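Local coordinates for protein uroporphyrinogen III synthase (Thermus thermophilus, PDB 1WCW) that probably catalyses the ring closure of hydroxymethylbilane, with inversion of its last pyrrole ring, to give uroporphyrinogen III in tetrapyrrole biosynthesis, at residues 134-139 / 155-160; 61-66 / 87-92; 65-70 / 95-100; 51-56 / 81-86. All blocks are in the same frame, centred on the assembly; numbering follows the deposited sequence.

Interaction 1 (134-139 / 155-160)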
loop_
_atom_site.group_PDB
_atom_site.type_symbol
_atom_site.label_atom_id
_atom_site.label_comp_id
_atom_site.label_asym_id
_atom_site.label_seq_id
_atom_site.Cartn_x
_atom_site.Cartn_y
_atom_site.Cartn_z
ATOM N N ALA A 134 -22.081 3.475 -3.628
ATOM C CA ALA A 134 -20.683 3.286 -4.062
ATOM C C ALA A 134 -20.041 2.271 -3.127
ATOM O O ALA A 134 -19.869 2.507 -1.928
ATOM C CB ALA A 134 -19.891 4.615 -4.008
ATOM N N ALA A 135 -19.607 1.166 -3.692
ATOM C CA ALA A 135 -18.920 0.119 -2.944
ATOM C C ALA A 135 -17.443 0.452 -2.976
ATOM O O ALA A 135 -16.884 0.740 -4.057
ATOM C CB ALA A 135 -19.146 -1.208 -3.617
ATOM N N LEU A 136 -16.804 0.480 -1.824
ATOM C CA LEU A 136 -15.405 0.849 -1.714
ATOM C C LEU A 136 -14.652 -0.319 -1.097
ATOM O O LEU A 136 -14.930 -0.701 0.068
ATOM C CB LEU A 136 -15.307 2.120 -0.840
ATOM C CG LEU A 136 -13.905 2.517 -0.446
ATOM C CD1 LEU A 136 -13.044 2.858 -1.620
ATOM C CD2 LEU A 136 -14.017 3.710 0.421
ATOM N N GLN A 137 -13.700 -0.874 -1.800
ATOM C CA GLN A 137 -12.897 -1.958 -1.251
ATOM C C GLN A 137 -11.709 -1.354 -0.509
ATOM O O GLN A 137 -10.935 -0.566 -1.078
ATOM C CB GLN A 137 -12.401 -2.817 -2.399
ATOM C CG GLN A 137 -11.416 -3.936 -1.986
ATOM C CD GLN A 137 -9.958 -3.519 -2.195
ATOM O OE1 GLN A 137 -9.116 -3.638 -1.273
ATOM N NE2 GLN A 137 -9.660 -3.080 -3.344
ATOM N N LEU A 138 -11.566 -1.712 0.772
ATOM C CA LEU A 138 -10.534 -1.234 1.705
ATOM C C LEU A 138 -9.598 -2.374 2.081
ATOM O O LEU A 138 -9.784 -3.551 1.718
ATOM C CB LEU A 138 -11.277 -0.777 2.930
ATOM C CG LEU A 138 -12.284 0.341 2.688
ATOM C CD1 LEU A 138 -13.182 0.532 3.933
ATOM C CD2 LEU A 138 -11.516 1.639 2.333
ATOM N N TYR A 139 -8.544 -1.988 2.786
ATOM C CA TYR A 139 -7.504 -2.914 3.196
ATOM C C TYR A 139 -7.042 -2.662 4.638
ATOM O O TYR A 139 -5.927 -3.008 4.992
ATOM C CB TYR A 139 -6.344 -2.871 2.251
ATOM C CG TYR A 139 -5.860 -1.494 1.965
ATOM C CD1 TYR A 139 -4.910 -0.851 2.783
ATOM C CD2 TYR A 139 -6.336 -0.787 0.833
ATOM C CE1 TYR A 139 -4.417 0.469 2.485
ATOM C CE2 TYR A 139 -5.887 0.475 0.531
ATOM C CZ TYR A 139 -4.915 1.104 1.364
ATOM O OH TYR A 139 -4.414 2.315 1.069
ATOM N N TYR A 155 -23.133 9.597 -3.159
ATOM C CA TYR A 155 -23.340 8.201 -2.870
ATOM C C TYR A 155 -23.369 7.827 -1.393
ATOM O O TYR A 155 -22.720 8.444 -0.557
ATOM C CB TYR A 155 -22.165 7.379 -3.476
ATOM C CG TYR A 155 -21.982 7.587 -4.954
ATOM C CD1 TYR A 155 -21.013 8.471 -5.421
ATOM C CD2 TYR A 155 -22.772 6.931 -5.858
ATOM C CE1 TYR A 155 -20.838 8.694 -6.774
ATOM C CE2 TYR A 155 -22.629 7.141 -7.228
ATOM C CZ TYR A 155 -21.648 8.042 -7.664
ATOM O OH TYR A 155 -21.523 8.275 -9.033
ATOM N N ARG A 156 -24.118 6.772 -1.158
ATOM C CA ARG A 156 -24.037 6.100 0.126
ATOM C C ARG A 156 -22.801 5.124 -0.020
ATOM O O ARG A 156 -22.762 4.353 -1.015
ATOM C CB ARG A 156 -25.255 5.260 0.391
ATOM C CG ARG A 156 -25.194 4.486 1.724
ATOM C CD ARG A 156 -26.523 3.730 1.992
ATOM N NE ARG A 156 -26.846 2.788 0.913
ATOM C CZ ARG A 156 -27.989 2.113 0.773
ATOM N NH1 ARG A 156 -28.142 1.276 -0.253
ATOM N NH2 ARG A 156 -28.986 2.269 1.638
ATOM N N VAL A 157 -21.908 5.124 0.938
ATOM C CA VAL A 157 -20.700 4.266 0.853
ATOM C C VAL A 157 -20.953 2.885 1.446
ATOM O O VAL A 157 -21.488 2.785 2.569
ATOM C CB VAL A 157 -19.494 4.914 1.530
ATOM C CG1 VAL A 157 -18.265 3.959 1.489
ATOM C CG2 VAL A 157 -19.131 6.197 0.782
ATOM N N LEU A 158 -20.613 1.822 0.692
ATOM C CA LEU A 158 -20.735 0.424 1.161
ATOM C C LEU A 158 -19.277 -0.050 1.279
ATOM O O LEU A 158 -18.643 -0.337 0.297
ATOM C CB LEU A 158 -21.541 -0.358 0.136
ATOM C CG LEU A 158 -21.514 -1.886 0.350
ATOM C CD1 LEU A 158 -22.272 -2.255 1.644
ATOM C CD2 LEU A 158 -22.140 -2.520 -0.830
ATOM N N PRO A 159 -18.714 -0.090 2.487
ATOM C CA PRO A 159 -17.336 -0.507 2.640
ATOM C C PRO A 159 -17.212 -2.027 2.523
ATOM O O PRO A 159 -18.077 -2.748 3.055
ATOM C CB PRO A 159 -16.983 0.001 4.035
ATOM C CG PRO A 159 -18.314 -0.131 4.763
ATOM C CD PRO A 159 -19.349 0.264 3.789
ATOM N N LEU A 160 -16.130 -2.503 1.929
ATOM C CA LEU A 160 -15.869 -3.949 1.841
ATOM C C LEU A 160 -14.430 -4.141 2.193
ATOM O O LEU A 160 -13.562 -3.693 1.481
ATOM C CB LEU A 160 -16.106 -4.455 0.418
ATOM C CG LEU A 160 -17.559 -4.322 -0.096
ATOM C CD1 LEU A 160 -17.542 -3.964 -1.567
ATOM C CD2 LEU A 160 -18.311 -5.641 0.078
#

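Interaction 2 (61-66 / 87-92)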
loop_
_atom_site.group_PDB
_atom_site.type_symbol
_atom_site.label_atom_id
_atom_site.label_comp_id
_atom_site.label_asym_id
_atom_site.label_seq_id
_atom_site.Cartn_x
_atom_site.Cartn_y
_atom_site.Cartn_z
ATOM N N ASP A 61 -23.959 1.330 -7.839
ATOM C CA ASP A 61 -23.763 2.221 -8.980
ATOM C C ASP A 61 -22.326 2.419 -9.322
ATOM O O ASP A 61 -21.982 2.613 -10.482
ATOM C CB ASP A 61 -24.451 3.529 -8.621
ATOM C CG ASP A 61 -25.904 3.303 -8.415
ATOM O OD1 ASP A 61 -26.580 3.071 -9.433
ATOM O OD2 ASP A 61 -26.340 3.229 -7.233
ATOM N N LEU A 62 -21.479 2.326 -8.308
ATOM C CA LEU A 62 -20.060 2.536 -8.496
ATOM C C LEU A 62 -19.315 1.537 -7.622
ATOM O O LEU A 62 -19.734 1.220 -6.503
ATOM C CB LEU A 62 -19.702 3.972 -8.101
ATOM C CG LEU A 62 -18.288 4.478 -8.335
ATOM C CD1 LEU A 62 -18.362 6.005 -8.576
ATOM C CD2 LEU A 62 -17.433 4.143 -7.208
ATOM N N PHE A 63 -18.214 1.045 -8.157
ATOM C CA PHE A 63 -17.319 0.157 -7.430
ATOM C C PHE A 63 -15.920 0.729 -7.534
ATOM O O PHE A 63 -15.387 0.952 -8.602
ATOM C CB PHE A 63 -17.346 -1.268 -8.038
ATOM C CG PHE A 63 -16.392 -2.234 -7.338
ATOM C CD1 PHE A 63 -16.662 -2.700 -6.043
ATOM C CD2 PHE A 63 -15.209 -2.614 -7.937
ATOM C CE1 PHE A 63 -15.709 -3.538 -5.361
ATOM C CE2 PHE A 63 -14.294 -3.436 -7.277
ATOM C CZ PHE A 63 -14.527 -3.881 -6.018
ATOM N N LEU A 64 -15.294 0.957 -6.395
ATOM C CA LEU A 64 -13.965 1.505 -6.319
ATOM C C LEU A 64 -12.993 0.480 -5.690
ATOM O O LEU A 64 -13.124 0.136 -4.462
ATOM C CB LEU A 64 -13.982 2.814 -5.534
ATOM C CG LEU A 64 -12.782 3.779 -5.712
ATOM C CD1 LEU A 64 -13.207 5.101 -5.096
ATOM C CD2 LEU A 64 -11.490 3.276 -5.082
ATOM N N ALA A 65 -12.080 -0.015 -6.501
ATOM C CA ALA A 65 -11.069 -0.963 -6.051
ATOM C C ALA A 65 -9.782 -0.231 -5.712
ATOM O O ALA A 65 -9.306 0.540 -6.547
ATOM C CB ALA A 65 -10.762 -1.971 -7.191
ATOM N N THR A 66 -9.189 -0.572 -4.568
ATOM C CA THR A 66 -7.946 0.037 -4.182
ATOM C C THR A 66 -6.783 -0.884 -4.332
ATOM O O THR A 66 -5.665 -0.378 -4.593
ATOM C CB THR A 66 -7.993 0.564 -2.734
ATOM O OG1 THR A 66 -8.316 -0.509 -1.817
ATOM C CG2 THR A 66 -9.023 1.684 -2.581
ATOM N N GLY A 87 -22.137 -10.149 -12.104
ATOM C CA GLY A 87 -23.240 -9.436 -12.713
ATOM C C GLY A 87 -23.318 -7.993 -12.208
ATOM O O GLY A 87 -23.331 -7.034 -12.969
ATOM N N PRO A 88 -23.452 -7.787 -10.891
ATOM C CA PRO A 88 -23.532 -6.435 -10.318
ATOM C C PRO A 88 -22.293 -5.606 -10.680
ATOM O O PRO A 88 -22.380 -4.421 -11.022
ATOM C CB PRO A 88 -23.599 -6.680 -8.818
ATOM C CG PRO A 88 -24.184 -8.066 -8.732
ATOM C CD PRO A 88 -23.713 -8.847 -9.898
ATOM N N LEU A 89 -21.126 -6.202 -10.586
ATOM C CA LEU A 89 -19.906 -5.472 -10.933
ATOM C C LEU A 89 -19.840 -5.084 -12.409
ATOM O O LEU A 89 -19.339 -3.991 -12.758
ATOM C CB LEU A 89 -18.645 -6.230 -10.536
ATOM C CG LEU A 89 -18.463 -6.279 -8.995
ATOM C CD1 LEU A 89 -17.389 -7.313 -8.662
ATOM C CD2 LEU A 89 -18.128 -4.971 -8.448
ATOM N N ALA A 90 -20.406 -5.922 -13.270
ATOM C CA ALA A 90 -20.403 -5.600 -14.710
ATOM C C ALA A 90 -21.247 -4.380 -14.989
ATOM O O ALA A 90 -20.921 -3.575 -15.901
ATOM C CB ALA A 90 -20.952 -6.756 -15.477
ATOM N N LYS A 91 -22.319 -4.223 -14.222
ATOM C CA LYS A 91 -23.196 -3.088 -14.427
ATOM C C LYS A 91 -22.673 -1.807 -13.759
ATOM O O LYS A 91 -22.980 -0.695 -14.210
ATOM C CB LYS A 91 -24.596 -3.409 -13.921
ATOM C CG LYS A 91 -25.226 -4.570 -14.739
ATOM C CD LYS A 91 -26.569 -5.015 -14.208
ATOM C CE LYS A 91 -27.145 -6.145 -15.059
ATOM N NZ LYS A 91 -28.586 -6.387 -14.715
ATOM N N ALA A 92 -21.862 -1.923 -12.714
ATOM C CA ALA A 92 -21.379 -0.760 -12.045
ATOM C C ALA A 92 -20.298 0.007 -12.864
ATOM O O ALA A 92 -19.625 -0.579 -13.712
ATOM C CB ALA A 92 -20.753 -1.218 -10.704
HETATM O O HOH W 1 -23.769 2.123 -12.767
#

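Interaction 3 (65-70 / 95-100)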
loop_
_atom_site.group_PDB
_atom_site.type_symbol
_atom_site.label_atom_id
_atom_site.label_comp_id
_atom_site.label_asym_id
_atom_site.label_seq_id
_atom_site.Cartn_x
_atom_site.Cartn_y
_atom_site.Cartn_z
ATOM N N ALA A 65 -12.080 -0.015 -6.501
ATOM C CA ALA A 65 -11.069 -0.963 -6.051
ATOM C C ALA A 65 -9.782 -0.231 -5.712
ATOM O O ALA A 65 -9.306 0.540 -6.547
ATOM C CB ALA A 65 -10.762 -1.971 -7.191
ATOM N N THR A 66 -9.189 -0.572 -4.568
ATOM C CA THR A 66 -7.946 0.037 -4.182
ATOM C C THR A 66 -6.783 -0.884 -4.332
ATOM O O THR A 66 -5.665 -0.378 -4.593
ATOM C CB THR A 66 -7.993 0.564 -2.734
ATOM O OG1 THR A 66 -8.316 -0.509 -1.817
ATOM C CG2 THR A 66 -9.023 1.684 -2.581
ATOM N N THR A 67 -6.948 -2.203 -4.230
ATOM C CA THR A 67 -5.836 -3.108 -4.372
ATOM C C THR A 67 -6.195 -4.345 -5.190
ATOM O O THR A 67 -7.388 -4.772 -5.277
ATOM C CB THR A 67 -5.285 -3.566 -3.021
ATOM O OG1 THR A 67 -6.271 -4.362 -2.326
ATOM C CG2 THR A 67 -4.932 -2.377 -2.134
ATOM N N GLY A 68 -5.175 -4.951 -5.823
ATOM C CA GLY A 68 -5.403 -6.157 -6.608
ATOM C C GLY A 68 -5.783 -7.290 -5.701
ATOM O O GLY A 68 -6.695 -8.065 -6.042
ATOM N N VAL A 69 -5.074 -7.419 -4.586
ATOM C CA VAL A 69 -5.365 -8.443 -3.590
ATOM C C VAL A 69 -6.821 -8.322 -3.139
ATOM O O VAL A 69 -7.532 -9.323 -3.005
ATOM C CB VAL A 69 -4.436 -8.322 -2.349
ATOM C CG1 VAL A 69 -4.862 -9.302 -1.257
ATOM C CG2 VAL A 69 -3.015 -8.627 -2.792
ATOM N N GLY A 70 -7.275 -7.104 -2.910
ATOM C CA GLY A 70 -8.638 -6.903 -2.459
ATOM C C GLY A 70 -9.685 -7.305 -3.471
ATOM O O GLY A 70 -10.727 -7.889 -3.085
ATOM N N LEU A 95 -13.967 1.865 -10.902
ATOM C CA LEU A 95 -12.742 2.625 -10.774
ATOM C C LEU A 95 -11.646 1.858 -10.099
ATOM O O LEU A 95 -11.923 1.091 -9.136
ATOM C CB LEU A 95 -12.963 3.855 -9.942
ATOM C CG LEU A 95 -13.856 4.910 -10.547
ATOM C CD1 LEU A 95 -14.125 5.991 -9.549
ATOM C CD2 LEU A 95 -13.211 5.515 -11.848
ATOM N N ALA A 96 -10.418 1.987 -10.553
ATOM C CA ALA A 96 -9.283 1.347 -9.840
ATOM C C ALA A 96 -8.363 2.461 -9.420
ATOM O O ALA A 96 -8.059 3.378 -10.177
ATOM C CB ALA A 96 -8.612 0.407 -10.751
ATOM N N ARG A 97 -7.910 2.419 -8.174
ATOM C CA ARG A 97 -7.019 3.459 -7.683
ATOM C C ARG A 97 -5.698 3.461 -8.452
ATOM O O ARG A 97 -5.156 4.544 -8.688
ATOM C CB ARG A 97 -6.743 3.248 -6.186
ATOM C CG ARG A 97 -5.878 4.347 -5.578
ATOM C CD ARG A 97 -5.617 4.091 -4.078
ATOM N NE ARG A 97 -4.938 2.841 -3.811
ATOM C CZ ARG A 97 -4.547 2.436 -2.596
ATOM N NH1 ARG A 97 -4.745 3.204 -1.552
ATOM N NH2 ARG A 97 -4.024 1.231 -2.491
ATOM N N GLY A 98 -5.210 2.304 -8.867
ATOM C CA GLY A 98 -3.919 2.237 -9.550
ATOM C C GLY A 98 -3.835 0.994 -10.396
ATOM O O GLY A 98 -4.797 0.232 -10.494
ATOM N N ALA A 99 -2.649 0.759 -10.970
ATOM C CA ALA A 99 -2.425 -0.365 -11.847
ATOM C C ALA A 99 -2.676 -1.737 -11.309
ATOM O O ALA A 99 -3.151 -2.576 -12.063
ATOM C CB ALA A 99 -1.000 -0.305 -12.392
ATOM N N LYS A 100 -2.350 -1.989 -10.063
ATOM C CA LYS A 100 -2.567 -3.332 -9.530
ATOM C C LYS A 100 -4.045 -3.684 -9.406
ATOM O O LYS A 100 -4.472 -4.784 -9.771
ATOM C CB LYS A 100 -1.881 -3.520 -8.194
ATOM C CG LYS A 100 -0.351 -3.538 -8.363
ATOM C CD LYS A 100 0.327 -3.393 -7.032
ATOM C CE LYS A 100 1.855 -3.438 -7.205
ATOM N NZ LYS A 100 2.606 -3.413 -5.901
HETATM O O HOH W 2 -3.499 1.700 -5.985
#

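Interaction 4 (51-56 / 81-86)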
loop_
_atom_site.group_PDB
_atom_site.type_symbol
_atom_site.label_atom_id
_atom_site.label_comp_id
_atom_site.label_asym_id
_atom_site.label_seq_id
_atom_site.Cartn_x
_atom_site.Cartn_y
_atom_site.Cartn_z
ATOM N N ASP A 51 -22.459 -9.685 5.221
ATOM C CA ASP A 51 -23.532 -8.710 5.120
ATOM C C ASP A 51 -23.209 -7.662 3.995
ATOM O O ASP A 51 -24.076 -7.294 3.187
ATOM C CB ASP A 51 -23.576 -8.040 6.519
ATOM C CG ASP A 51 -22.234 -8.306 7.325
ATOM O OD1 ASP A 51 -21.952 -9.466 7.749
ATOM O OD2 ASP A 51 -21.422 -7.369 7.508
ATOM N N GLN A 52 -21.940 -7.261 3.970
ATOM C CA GLN A 52 -21.486 -6.277 2.980
ATOM C C GLN A 52 -21.441 -6.905 1.585
ATOM O O GLN A 52 -21.804 -6.257 0.616
ATOM C CB GLN A 52 -20.094 -5.804 3.317
ATOM C CG GLN A 52 -19.921 -5.296 4.781
ATOM C CD GLN A 52 -20.906 -4.239 5.164
ATOM O OE1 GLN A 52 -20.964 -3.159 4.556
ATOM N NE2 GLN A 52 -21.684 -4.519 6.220
ATOM N N VAL A 53 -21.021 -8.177 1.504
ATOM C CA VAL A 53 -20.955 -8.857 0.203
ATOM C C VAL A 53 -22.359 -9.063 -0.345
ATOM O O VAL A 53 -22.616 -8.876 -1.545
ATOM C CB VAL A 53 -20.190 -10.197 0.297
ATOM C CG1 VAL A 53 -20.022 -10.709 -1.166
ATOM C CG2 VAL A 53 -18.765 -10.002 0.888
ATOM N N ARG A 54 -23.304 -9.423 0.530
ATOM C CA ARG A 54 -24.708 -9.583 0.082
ATOM C C ARG A 54 -25.283 -8.267 -0.470
ATOM O O ARG A 54 -25.987 -8.249 -1.491
ATOM C CB ARG A 54 -25.596 -10.050 1.244
ATOM C CG ARG A 54 -25.331 -11.484 1.653
ATOM C CD ARG A 54 -26.198 -11.897 2.867
ATOM N NE ARG A 54 -26.159 -13.342 3.056
ATOM C CZ ARG A 54 -26.572 -14.235 2.151
ATOM N NH1 ARG A 54 -26.484 -15.532 2.420
ATOM N NH2 ARG A 54 -27.084 -13.843 0.983
ATOM N N ALA A 55 -24.928 -7.175 0.218
ATOM C CA ALA A 55 -25.367 -5.869 -0.238
ATOM C C ALA A 55 -24.795 -5.568 -1.625
ATOM O O ALA A 55 -25.496 -5.039 -2.523
ATOM C CB ALA A 55 -24.973 -4.781 0.763
ATOM N N LEU A 56 -23.487 -5.837 -1.811
ATOM C CA LEU A 56 -22.907 -5.628 -3.132
ATOM C C LEU A 56 -23.643 -6.475 -4.188
ATOM O O LEU A 56 -23.875 -6.036 -5.343
ATOM C CB LEU A 56 -21.417 -6.015 -3.103
ATOM C CG LEU A 56 -20.679 -6.034 -4.398
ATOM C CD1 LEU A 56 -20.671 -4.618 -4.991
ATOM C CD2 LEU A 56 -19.232 -6.517 -4.136
ATOM N N LEU A 81 -19.730 -17.507 -0.629
ATOM C CA LEU A 81 -21.052 -17.251 -0.142
ATOM C C LEU A 81 -22.113 -17.669 -1.138
ATOM O O LEU A 81 -23.311 -17.534 -0.878
ATOM C CB LEU A 81 -21.176 -15.728 0.164
ATOM C CG LEU A 81 -20.323 -15.313 1.348
ATOM C CD1 LEU A 81 -20.323 -13.729 1.516
ATOM C CD2 LEU A 81 -20.887 -15.870 2.666
ATOM N N GLY A 82 -21.764 -18.164 -2.314
ATOM C CA GLY A 82 -22.798 -18.509 -3.263
ATOM C C GLY A 82 -23.493 -17.304 -3.860
ATOM O O GLY A 82 -24.678 -17.375 -4.198
ATOM N N LEU A 83 -22.750 -16.209 -4.089
ATOM C CA LEU A 83 -23.338 -15.000 -4.623
ATOM C C LEU A 83 -22.751 -14.652 -5.965
ATOM O O LEU A 83 -21.606 -14.935 -6.250
ATOM C CB LEU A 83 -23.083 -13.859 -3.653
ATOM C CG LEU A 83 -23.719 -13.914 -2.287
ATOM C CD1 LEU A 83 -23.146 -12.801 -1.429
ATOM C CD2 LEU A 83 -25.248 -13.804 -2.394
ATOM N N ASP A 84 -23.564 -14.044 -6.810
ATOM C CA ASP A 84 -23.083 -13.595 -8.072
ATOM C C ASP A 84 -22.662 -12.133 -7.942
ATOM O O ASP A 84 -23.512 -11.228 -7.750
ATOM C CB ASP A 84 -24.177 -13.725 -9.132
ATOM C CG ASP A 84 -23.876 -12.922 -10.364
ATOM O OD1 ASP A 84 -22.690 -12.852 -10.760
ATOM O OD2 ASP A 84 -24.832 -12.378 -10.958
ATOM N N LEU A 85 -21.336 -11.926 -8.004
ATOM C CA LEU A 85 -20.801 -10.554 -7.938
ATOM C C LEU A 85 -20.431 -10.070 -9.323
ATOM O O LEU A 85 -20.380 -8.855 -9.556
ATOM C CB LEU A 85 -19.575 -10.530 -7.027
ATOM C CG LEU A 85 -19.825 -10.890 -5.569
ATOM C CD1 LEU A 85 -18.527 -10.654 -4.802
ATOM C CD2 LEU A 85 -20.922 -10.076 -4.938
ATOM N N GLU A 86 -20.188 -10.967 -10.257
ATOM C CA GLU A 86 -19.789 -10.505 -11.592
ATOM C C GLU A 86 -20.880 -9.722 -12.277
ATOM O O GLU A 86 -20.595 -8.716 -12.948
ATOM C CB GLU A 86 -19.364 -11.693 -12.488
ATOM C CG GLU A 86 -18.174 -12.452 -11.916
ATOM C CD GLU A 86 -17.724 -13.625 -12.790
ATOM O OE1 GLU A 86 -17.202 -13.380 -13.890
ATOM O OE2 GLU A 86 -17.895 -14.791 -12.383
#

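Interaction 1 (134-139 / 155-160)
Strands 134-137 and 155-160 run parallel in register, their short axes 4.6 Å apart at closest approach and inclined by 31°, and five backbone hydrogen bonds stitch them together. Ala134 N gives to Arg156 O and Ala134 O takes from Leu158 N; Leu136 repeats the pattern with Leu158 O and Leu160 N, and Leu138 N closes the ladder on Leu160 O (2.9 Å). Ala134 CB sits against Tyr155 CB at 3.6 Å, while the phenol oxygen of Tyr155 bonds to Pro128 O. The pair belongs to a beta-alpha-beta unit, strand 132-137, helix 144-152, strand 155-167, within the mixed sheet of one of the two domains of the HemD fold. Helix 144-152 covers the face bearing Ala134, Leu136 and Val157, where Leu136 CB meets Val157 CG1 at 4.2 Å. On the face of Ala135, Leu158 and Leu160, which helix 50-57 covers in part, Leu160 turns its CG beside its own backbone N (chi1 -63°) and lays CD1 on Ala135 CB, 3.8 Å away. Past the strand end, the Leu138 side chain slants across Pro159, with Leu138 CD1 3.8 Å from Pro159 CB.

Interaction 2 (61-66 / 87-92)
This is a small apolar contact between an inner strand of the mixed sheet and the end of a short helix beside it: Phe63 on strand 62-65 meets Leu89 of helix 86-91 and Ala92 just beyond. The main touch is a CH-pi interaction. Leu89 CD2 stands over one face of the Phe63 ring, 3.7 Å from the centroid and 24° off the ring normal. The methyl is displaced toward the rim on the side where the ring joins its CB, so that Phe63 CG is its nearest atom, at 3.4 Å from Leu89 CD2. Phe63 holds CG anti to its backbone N (chi1 178°), which carries the ring off the sheet toward the helix. Leu89, with CG anti to its carbonyl carbon (chi1 -70°), reaches across with one branch: its CB does not itself point at the strand, but the end of the side chain comes over to it. Between strand 62-65 and its parallel neighbour 93-96 the chain makes an enlarged beta-alpha-beta crossover, with both helices 68-80 and 86-91 in the connection; Ala92 lies where the second helix gives way to strand 93-96. Its methyl packs against the start of strand 62-65, Ala92 CB lying 4.3 Å from Phe63 CB and 4.0 Å from Asp61 O. At this outer end one water donates to Asp61 O (2.9 Å) and to Lys91 O (3.3 Å), bridging the two backbones. Leu74 of helix 68-80 and Leu105 of helix 99-107 also pack on Phe63, and Leu75 on Leu89.

Interaction 3 (65-70 / 95-100)
Ala65 is held to strand 93-96 by two nearly straight backbone bonds, Ala65 N to Leu95 O and Arg97 N to Ala65 O, each 2.9 Å. They are the last rungs of a parallel pair at the C-terminal edge of the parallel strands, where both strands turn into helices, a place where alpha/beta folds commonly form their binding clefts. Beyond the pair, Arg97 NH2 makes a weak, bent bond to Thr66 O (3.1 Å, 128° at the hydrogen). A water accepts from Arg97 NE at 2.8 Å and donates weakly to the same Thr66 O. The chain of Arg97 runs extended and then turns about the CG-CD bond (chi3 60°), folding the guanidinium back over Thr66, whose CB lies above the centre of one face. Its NH1 bonds to Tyr139 OH and to a glycerol probably left from crystallisation. Thr67 caps helix 68-80, its OG1 taking Gly70 N at 3.0 Å; that oxygen also bonds with Tyr163 OH. Further out, Gly68 CA lies 3.6 Å from Lys100 O where the two helix starts pass, and Thr67 CG2, alongside the arginine, is 3.7 Å from Arg97 NH2.

Interaction 4 (51-56 / 81-86)
Val53 places CG1 anti to its backbone N (chi1 -172°), reaching from helix 50-57 into a cluster of three leucines, Leu81, Leu83 and Leu85. Each of these sets CG beside its own backbone N, near -65°, and presents its methyls to the helix. Val53 CG1 touches two of the leucines, 3.8 Å from Leu83 CD1 and 3.9 Å from Leu85 CD2, while Leu81 CD1 rests at 3.7 Å from Val53 CB. Leu85 crosses Val53 at about a right angle and reaches on along the helix to Leu56, where the two CD2 methyls of Leu56 and Leu85 stand 4.0 Å apart. The loop that carries the leucines joins helix 68-80 to helix 86-91. It opens with a Schellman motif, Gly82 taking a positive phi of 71° as the first helix ends, and leads into the next helix through Asp84, whose OD1 caps Gly87 N. The contact thus ties the link between two consecutive helices to the flank of helix 50-57, and Leu74 of helix 68-80 packs on both Val53 and Leu56. At the exposed margin Arg54, its chain extended from CG to NE, runs out across Leu83: its CG is 4.0 Å from Leu83 CD1, and its NH2 lies 3.8 Å from Leu83 CD2, a van der Waals contact that meets the guanidinium obliquely.

In the fold
All four contacts belong to the domain built on the mixed sheet, on one side of the chain's centre. Interactions 1, 2 and 3 share that sheet: Ala135 N of interaction 1 is 2.8 Å from Leu62 O of interaction 2, and Phe63 O is 2.9 Å from Leu95 N of interaction 3. Interactions 2 and 3 use opposite ends of strand 62-65. Interactions 1 and 3 meet at Gln137 O and Thr66 OG1, 2.7 Å apart, and at Tyr139 OH and Arg97 NH1, the arginine also bonding a glycerol. Interaction 3 lies nearest the chain's centre, about 10 Å from it, which would suit a cleft between the two domains. Interaction 4 lies farther out; its Gln52 packs on Leu158 of interaction 1.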